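Local coordinates for protein phosphoribosylaminoimidazole carboxylase, ATPase subunit (Bacillus anthracis, PDB 3V4S) that probably catalyses the ATP-dependent carboxylation of 5-aminoimidazole ribonucleotide with bicarbonate to N5-carboxyaminoimidazole ribonucleotide, a step of purine biosynthesis, at residues B[222-227]-B[316-321]; B[196-201]-B[280-285]. All blocks are in the same frame, centred on the assembly; numbering follows the deposited sequence.

Contact 1: B[222-227]-B[316-321]; sequences NILHES and VVMVNI. With ATP (adenosine-5'-triphosphate), chain F.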
loop_
_atom_site.group_PDB
_atom_site.type_symbol
_atom_site.label_atom_id
_atom_site.label_comp_id
_atom_site.label_asym_id
_atom_site.label_seq_id
_atom_site.Cartn_x
_atom_site.Cartn_y
_atom_site.Cartn_z
ATOM N N ASN B 222 -19.810 -9.847 -19.649
ATOM C CA ASN B 222 -19.683 -8.372 -19.586
ATOM C C ASN B 222 -19.117 -7.783 -18.287
ATOM O O ASN B 222 -19.246 -6.573 -18.043
ATOM C CB ASN B 222 -21.020 -7.692 -19.909
ATOM C CG ASN B 222 -21.465 -7.941 -21.332
ATOM O OD1 ASN B 222 -22.631 -8.268 -21.584
ATOM N ND2 ASN B 222 -20.532 -7.814 -22.274
ATOM N N ILE B 223 -18.512 -8.630 -17.453
ATOM C CA ILE B 223 -17.850 -8.172 -16.232
ATOM C C ILE B 223 -16.355 -8.422 -16.411
ATOM O O ILE B 223 -15.966 -9.473 -16.899
ATOM C CB ILE B 223 -18.341 -8.939 -14.982
ATOM C CG1 ILE B 223 -19.871 -8.902 -14.879
ATOM C CG2 ILE B 223 -17.706 -8.361 -13.717
ATOM C CD1 ILE B 223 -20.440 -9.798 -13.798
ATOM N N LEU B 224 -15.525 -7.451 -16.029
ATOM C CA LEU B 224 -14.080 -7.628 -16.099
ATOM C C LEU B 224 -13.667 -8.894 -15.361
ATOM O O LEU B 224 -14.099 -9.141 -14.238
ATOM C CB LEU B 224 -13.336 -6.393 -15.565
ATOM C CG LEU B 224 -11.804 -6.381 -15.706
ATOM C CD1 LEU B 224 -11.383 -6.551 -17.171
ATOM C CD2 LEU B 224 -11.253 -5.072 -15.134
ATOM N N HIS B 225 -12.861 -9.717 -16.020
ATOM C CA HIS B 225 -12.375 -10.953 -15.431
ATOM C C HIS B 225 -10.907 -10.816 -15.118
ATOM O O HIS B 225 -10.495 -10.983 -13.957
ATOM C CB HIS B 225 -12.647 -12.145 -16.359
ATOM C CG HIS B 225 -11.903 -13.397 -15.976
ATOM N ND1 HIS B 225 -11.916 -13.898 -14.712
ATOM C CD2 HIS B 225 -11.111 -14.255 -16.734
ATOM C CE1 HIS B 225 -11.163 -15.017 -14.672
ATOM N NE2 HIS B 225 -10.673 -15.235 -15.914
ATOM N N GLU B 226 -10.119 -10.487 -16.141
ATOM C CA GLU B 226 -8.668 -10.336 -16.024
ATOM C C GLU B 226 -8.150 -9.063 -16.694
ATOM O O GLU B 226 -8.686 -8.632 -17.721
ATOM C CB GLU B 226 -7.952 -11.557 -16.626
ATOM C CG GLU B 226 -8.040 -12.802 -15.746
ATOM C CD GLU B 226 -7.360 -14.009 -16.373
ATOM O OE1 GLU B 226 -6.833 -14.840 -15.610
ATOM O OE2 GLU B 226 -7.342 -14.112 -17.622
ATOM N N SER B 227 -7.134 -8.449 -16.085
ATOM C CA SER B 227 -6.342 -7.391 -16.715
ATOM C C SER B 227 -4.902 -7.883 -16.811
ATOM O O SER B 227 -4.331 -8.364 -15.824
ATOM C CB SER B 227 -6.381 -6.079 -15.927
ATOM O OG SER B 227 -7.651 -5.438 -15.997
ATOM N N VAL B 316 2.032 -8.528 -14.549
ATOM C CA VAL B 316 0.911 -8.796 -13.647
ATOM C C VAL B 316 -0.369 -9.199 -14.376
ATOM O O VAL B 316 -0.714 -8.641 -15.434
ATOM C CB VAL B 316 0.624 -7.567 -12.738
ATOM C CG1 VAL B 316 0.429 -6.307 -13.576
ATOM C CG2 VAL B 316 -0.568 -7.812 -11.806
ATOM N N VAL B 317 -1.065 -10.176 -13.800
ATOM C CA VAL B 317 -2.439 -10.473 -14.170
ATOM C C VAL B 317 -3.321 -10.180 -12.945
ATOM O O VAL B 317 -3.180 -10.815 -11.889
ATOM C CB VAL B 317 -2.621 -11.941 -14.629
ATOM C CG1 VAL B 317 -4.070 -12.193 -15.032
ATOM C CG2 VAL B 317 -1.698 -12.264 -15.795
ATOM N N MET B 318 -4.187 -9.184 -13.070
ATOM C CA MET B 318 -5.237 -8.988 -12.077
ATOM C C MET B 318 -6.420 -9.914 -12.392
ATOM O O MET B 318 -6.879 -9.982 -13.544
ATOM C CB MET B 318 -5.706 -7.525 -12.049
ATOM C CG MET B 318 -6.746 -7.298 -10.940
ATOM S SD MET B 318 -8.114 -6.238 -11.418
ATOM C CE MET B 318 -9.064 -7.325 -12.482
ATOM N N VAL B 319 -6.913 -10.629 -11.380
ATOM C CA VAL B 319 -8.126 -11.419 -11.529
ATOM C C VAL B 319 -9.183 -10.900 -10.560
ATOM O O VAL B 319 -8.911 -10.767 -9.361
ATOM C CB VAL B 319 -7.886 -12.938 -11.303
ATOM C CG1 VAL B 319 -9.042 -13.737 -11.884
ATOM C CG2 VAL B 319 -6.576 -13.399 -11.945
ATOM N N ASN B 320 -10.379 -10.601 -11.070
ATOM C CA ASN B 320 -11.488 -10.203 -10.212
ATOM C C ASN B 320 -12.001 -11.324 -9.320
ATOM O O ASN B 320 -12.045 -12.498 -9.719
ATOM C CB ASN B 320 -12.650 -9.589 -11.019
ATOM C CG ASN B 320 -12.650 -8.062 -10.988
ATOM O OD1 ASN B 320 -11.981 -7.437 -10.149
ATOM N ND2 ASN B 320 -13.404 -7.444 -11.905
ATOM N N ILE B 321 -12.354 -10.948 -8.091
ATOM C CA ILE B 321 -13.015 -11.858 -7.171
ATOM C C ILE B 321 -14.452 -11.381 -7.000
ATOM O O ILE B 321 -14.702 -10.348 -6.375
ATOM C CB ILE B 321 -12.323 -11.921 -5.789
ATOM C CG1 ILE B 321 -10.891 -12.429 -5.937
ATOM C CG2 ILE B 321 -13.119 -12.813 -4.839
ATOM C CD1 ILE B 321 -10.008 -12.138 -4.738
HETATM P PG ATP F . -18.747 -1.429 -17.455
HETATM O O1G ATP F . -17.301 -1.308 -17.866
HETATM O O2G ATP F . -19.041 -2.477 -16.403
HETATM O O3G ATP F . -19.403 -0.103 -17.183
HETATM P PB ATP F . -20.752 -1.428 -19.555
HETATM O O1B ATP F . -21.976 -1.960 -18.866
HETATM O O2B ATP F . -20.629 0.035 -19.838
HETATM O O3B ATP F . -19.430 -2.028 -18.813
HETATM P PA ATP F . -19.616 -1.757 -22.171
HETATM O O1A ATP F . -18.277 -1.442 -21.542
HETATM O O2A ATP F . -20.208 -0.804 -23.177
HETATM O O3A ATP F . -20.703 -2.111 -21.019
HETATM O "O5'" ATP F . -19.511 -3.199 -22.850
HETATM C "C5'" ATP F . -19.154 -4.328 -22.055
HETATM C "C4'" ATP F . -18.401 -5.268 -22.983
HETATM O "O4'" ATP F . -19.231 -5.625 -24.106
HETATM C "C3'" ATP F . -17.167 -4.614 -23.599
HETATM O "O3'" ATP F . -16.013 -4.586 -22.738
HETATM C "C2'" ATP F . -17.006 -5.418 -24.881
HETATM O "O2'" ATP F . -16.326 -6.652 -24.634
HETATM C "C1'" ATP F . -18.451 -5.706 -25.305
HETATM N N9 ATP F . -18.862 -4.659 -26.278
HETATM C C8 ATP F . -19.508 -3.503 -25.994
HETATM N N7 ATP F . -19.691 -2.763 -27.117
HETATM C C5 ATP F . -19.169 -3.451 -28.156
HETATM C C6 ATP F . -19.029 -3.263 -29.621
HETATM N N6 ATP F . -19.503 -2.158 -30.245
HETATM N N1 ATP F . -18.409 -4.241 -30.329
HETATM C C2 ATP F . -17.925 -5.362 -29.752
HETATM N N3 ATP F . -18.016 -5.591 -28.433
HETATM C C4 ATP F . -18.619 -4.700 -27.596
HETATM O O HOH W 1 -13.203 -12.880 -12.359
#
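Ser227 and Met318 form an antiparallel hydrogen-bonded pair. Ser227 N donates to Met318 O (3.0 Å), and Met318 N returns a bond to Ser227 O (2.9 Å). Glu226 and Val319 make the neighbouring non-hydrogen-bonded pair. Beyond it Asn320 N reaches His225 O (2.9 Å). His225 and Glu226 form a classic beta bulge opposite Ile218 on the other neighbouring strand.

One side chain adds a polar bond to the backbone set. Asn320 ND2 gives a hydrogen to Leu224 O (3.0 Å) from well above the carbonyl plane, 51° out of it. The same nitrogen also binds Asn281 OD1. A water joins His225 ND1 to Asn320 O, lying in the plane of the imidazole at its edge.

Packing contacts lie on both faces of the sheet. With CG1 turned away from the backbone N (chi1 -162°), Val319 sets this methyl beside His225 CE1 (3.7 Å). The extended Glu226 chain runs alongside Val319 and crosses Val317, and its OE1 lies 3.9 Å from both Val319 CG2 and Val317 CG1. On the face of Ser227, the bent Met318 chain brings CE to Leu224 CD2 (4.1 Å).

Backbone bonds therefore fix the register, while the Asn320 amide ties the buried Leu224 carbonyl to the second strand.

Contact 2: B[196-201]-B[280-285]; sequences EVSVIV and HNSGHY. With ATP (adenosine-5'-triphosphate), chain F; CO3 (carbonate ion), chain I.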
loop_
_atom_site.group_PDB
_atom_site.type_symbol
_atom_site.label_atom_id
_atom_site.label_comp_id
_atom_site.label_asym_id
_atom_site.label_seq_id
_atom_site.Cartn_x
_atom_site.Cartn_y
_atom_site.Cartn_z
ATOM N N GLU B 196 -9.296 -6.098 -26.251
ATOM C CA GLU B 196 -9.733 -4.899 -25.531
ATOM C C GLU B 196 -8.588 -4.430 -24.655
ATOM O O GLU B 196 -7.936 -5.237 -24.000
ATOM C CB GLU B 196 -10.896 -5.212 -24.598
ATOM C CG GLU B 196 -12.130 -5.750 -25.277
ATOM C CD GLU B 196 -13.309 -5.729 -24.341
ATOM O OE1 GLU B 196 -13.784 -6.825 -23.983
ATOM O OE2 GLU B 196 -13.733 -4.620 -23.952
ATOM N N VAL B 197 -8.351 -3.127 -24.627
ATOM C CA VAL B 197 -7.310 -2.603 -23.770
ATOM C C VAL B 197 -7.818 -1.367 -23.074
ATOM O O VAL B 197 -8.798 -0.773 -23.495
ATOM C CB VAL B 197 -5.998 -2.278 -24.535
ATOM C CG1 VAL B 197 -5.461 -3.500 -25.270
ATOM C CG2 VAL B 197 -6.175 -1.075 -25.452
ATOM N N SER B 198 -7.143 -0.987 -21.993
ATOM C CA SER B 198 -7.450 0.254 -21.317
ATOM C C SER B 198 -6.181 0.957 -20.893
ATOM O O SER B 198 -5.104 0.332 -20.732
ATOM C CB SER B 198 -8.360 0.008 -20.112
ATOM O OG SER B 198 -7.684 -0.722 -19.106
ATOM N N VAL B 199 -6.334 2.263 -20.711
ATOM C CA VAL B 199 -5.274 3.150 -20.314
ATOM C C VAL B 199 -5.856 4.088 -19.268
ATOM O O VAL B 199 -6.964 4.639 -19.452
ATOM C CB VAL B 199 -4.783 3.975 -21.526
ATOM C CG1 VAL B 199 -3.634 4.866 -21.127
ATOM C CG2 VAL B 199 -4.330 3.057 -22.649
ATOM N N ILE B 200 -5.140 4.214 -18.147
ATOM C CA ILE B 200 -5.521 5.112 -17.069
ATOM C C ILE B 200 -4.616 6.329 -17.155
ATOM O O ILE B 200 -3.387 6.201 -17.091
ATOM C CB ILE B 200 -5.334 4.465 -15.674
ATOM C CG1 ILE B 200 -6.023 3.087 -15.553
ATOM C CG2 ILE B 200 -5.730 5.432 -14.564
ATOM C CD1 ILE B 200 -7.525 3.061 -15.554
ATOM N N VAL B 201 -5.205 7.506 -17.312
ATOM C CA VAL B 201 -4.405 8.706 -17.414
ATOM C C VAL B 201 -4.728 9.570 -16.210
ATOM O O VAL B 201 -5.882 9.651 -15.802
ATOM C CB VAL B 201 -4.624 9.440 -18.776
ATOM C CG1 VAL B 201 -6.083 9.824 -18.973
ATOM C CG2 VAL B 201 -3.735 10.671 -18.877
ATOM N N HIS B 280 -10.430 2.825 -11.997
ATOM C CA HIS B 280 -11.201 1.853 -12.737
ATOM C C HIS B 280 -10.686 0.495 -12.376
ATOM O O HIS B 280 -9.500 0.346 -12.074
ATOM C CB HIS B 280 -10.967 2.108 -14.218
ATOM C CG HIS B 280 -11.887 1.350 -15.138
ATOM N ND1 HIS B 280 -11.511 0.224 -15.759
ATOM C CD2 HIS B 280 -13.183 1.630 -15.581
ATOM C CE1 HIS B 280 -12.522 -0.225 -16.531
ATOM N NE2 HIS B 280 -13.536 0.642 -16.432
ATOM N N ASN B 281 -11.574 -0.496 -12.392
ATOM C CA ASN B 281 -11.238 -1.899 -12.116
ATOM C C ASN B 281 -10.023 -2.383 -12.932
ATOM O O ASN B 281 -9.236 -3.203 -12.459
ATOM C CB ASN B 281 -12.468 -2.745 -12.440
ATOM C CG ASN B 281 -12.462 -4.129 -11.806
ATOM O OD1 ASN B 281 -13.506 -4.759 -11.770
ATOM N ND2 ASN B 281 -11.304 -4.613 -11.324
ATOM N N SER B 282 -9.866 -1.867 -14.153
ATOM C CA SER B 282 -8.749 -2.291 -15.008
ATOM C C SER B 282 -7.418 -1.685 -14.571
ATOM O O SER B 282 -6.372 -2.087 -15.070
ATOM C CB SER B 282 -9.037 -1.991 -16.492
ATOM O OG SER B 282 -9.031 -0.597 -16.720
ATOM N N GLY B 283 -7.456 -0.739 -13.629
ATOM C CA GLY B 283 -6.230 -0.179 -13.037
ATOM C C GLY B 283 -5.806 -0.765 -11.690
ATOM O O GLY B 283 -4.819 -0.321 -11.097
ATOM N N HIS B 284 -6.545 -1.747 -11.186
ATOM C CA HIS B 284 -6.207 -2.317 -9.866
ATOM C C HIS B 284 -4.848 -2.960 -9.832
ATOM O O HIS B 284 -4.208 -2.999 -8.757
ATOM C CB HIS B 284 -7.273 -3.283 -9.348
ATOM C CG HIS B 284 -8.599 -2.622 -9.036
ATOM N ND1 HIS B 284 -8.732 -1.294 -8.903
ATOM C CD2 HIS B 284 -9.856 -3.165 -8.800
ATOM C CE1 HIS B 284 -10.013 -0.998 -8.632
ATOM N NE2 HIS B 284 -10.698 -2.143 -8.570
ATOM N N TYR B 285 -4.381 -3.448 -10.990
ATOM C CA TYR B 285 -3.022 -4.032 -11.094
ATOM C C TYR B 285 -1.950 -3.080 -10.542
ATOM O O TYR B 285 -0.937 -3.537 -10.036
ATOM C CB TYR B 285 -2.670 -4.445 -12.543
ATOM C CG TYR B 285 -2.250 -3.288 -13.433
ATOM C CD1 TYR B 285 -3.190 -2.605 -14.228
ATOM C CD2 TYR B 285 -0.921 -2.847 -13.466
ATOM C CE1 TYR B 285 -2.803 -1.540 -15.042
ATOM C CE2 TYR B 285 -0.536 -1.795 -14.276
ATOM C CZ TYR B 285 -1.478 -1.150 -15.060
ATOM O OH TYR B 285 -1.090 -0.086 -15.836
HETATM P PG ATP F . -18.747 -1.429 -17.455
HETATM O O1G ATP F . -17.301 -1.308 -17.866
HETATM O O2G ATP F . -19.041 -2.477 -16.403
HETATM O O3G ATP F . -19.403 -0.103 -17.183
HETATM P PB ATP F . -20.752 -1.428 -19.555
HETATM O O1B ATP F . -21.976 -1.960 -18.866
HETATM O O2B ATP F . -20.629 0.035 -19.838
HETATM O O3B ATP F . -19.430 -2.028 -18.813
HETATM P PA ATP F . -19.616 -1.757 -22.171
HETATM O O1A ATP F . -18.277 -1.442 -21.542
HETATM O O2A ATP F . -20.208 -0.804 -23.177
HETATM O O3A ATP F . -20.703 -2.111 -21.019
HETATM O "O5'" ATP F . -19.511 -3.199 -22.850
HETATM C "C5'" ATP F . -19.154 -4.328 -22.055
HETATM C "C4'" ATP F . -18.401 -5.268 -22.983
HETATM O "O4'" ATP F . -19.231 -5.625 -24.106
HETATM C "C3'" ATP F . -17.167 -4.614 -23.599
HETATM O "O3'" ATP F . -16.013 -4.586 -22.738
HETATM C "C2'" ATP F . -17.006 -5.418 -24.881
HETATM O "O2'" ATP F . -16.326 -6.652 -24.634
HETATM C "C1'" ATP F . -18.451 -5.706 -25.305
HETATM N N9 ATP F . -18.862 -4.659 -26.278
HETATM C C8 ATP F . -19.508 -3.503 -25.994
HETATM N N7 ATP F . -19.691 -2.763 -27.117
HETATM C C5 ATP F . -19.169 -3.451 -28.156
HETATM C C6 ATP F . -19.029 -3.263 -29.621
HETATM N N6 ATP F . -19.503 -2.158 -30.245
HETATM N N1 ATP F . -18.409 -4.241 -30.329
HETATM C C2 ATP F . -17.925 -5.362 -29.752
HETATM N N3 ATP F . -18.016 -5.591 -28.433
HETATM C C4 ATP F . -18.619 -4.700 -27.596
HETATM C C CO3 I . -15.086 -0.359 -13.690
HETATM O O1 CO3 I . -16.044 0.205 -14.222
HETATM O O2 CO3 I . -14.445 0.208 -12.798
HETATM O O3 CO3 I . -14.781 -1.495 -14.044
HETATM O O HOH W 2 -5.608 -0.011 -17.183
#
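The anion-binding loop 280-285 of the ATP-grasp active site rests on strand 195-203 through Ser198 and Ser282. Their OG atoms hydrogen-bond at 2.7 Å, and either could be the donor. In both serines OG lies between the backbone N and the carbonyl carbon. A water also bridges Ser198 OG and Ser282 O, and Asn217 ND2 is a further partner of Ser198 OG.

Ser282 in turn holds the imidazole of His280. Both its OG (2.8 Å) and its N (3.1 Å) hydrogen-bond to His280 ND1. The backbone N-H comes from 34° out of the ring plane. Ile200 supplies the apolar part. Its CD1 meets His280 CB (3.8 Å), and its CG1 lies over Gly283 CA (4.1 Å).

The carbonate lies over one face of the His280 ring, offset toward the rim. Asn281 N donates to carbonate O2 in a nearly straight bond (3.0 Å, 173°). On strand 195-203, two residues before Ser198, Glu196 grips the ATP ribose, with OE1 accepting from O2' and OE2 from O3'. Ser282 is thus the second-shell residue that positions His280, and Ser198 backs Ser282. The arrangement belongs to an ATP-grasp active site and is consistent with a bicarbonate pocket beside the ATP phosphates.

The segments follow the chain in the order 196-201, 222-227, 280-285 and 316-321, so the two contacts cross. Contact 2 closes the loop from strand 195-203 to the loop after strand 270-276. Contact 1 opens within that span and closes beyond it, on strand 316-322. Strands 195-203, 209-220, 223-229 and 316-322 are consecutive in one antiparallel sheet. Contact 1 thus joins the ATP-grasp part of the sheet to strands of the C-terminal family region. Contact 2 fastens the 280-285 loop against the sheet. The contacts meet where Leu224 CD2 packs on Ser282 N and Met318 SD packs on Asn281 O, and both touch ATP, through Asn222 and Glu196.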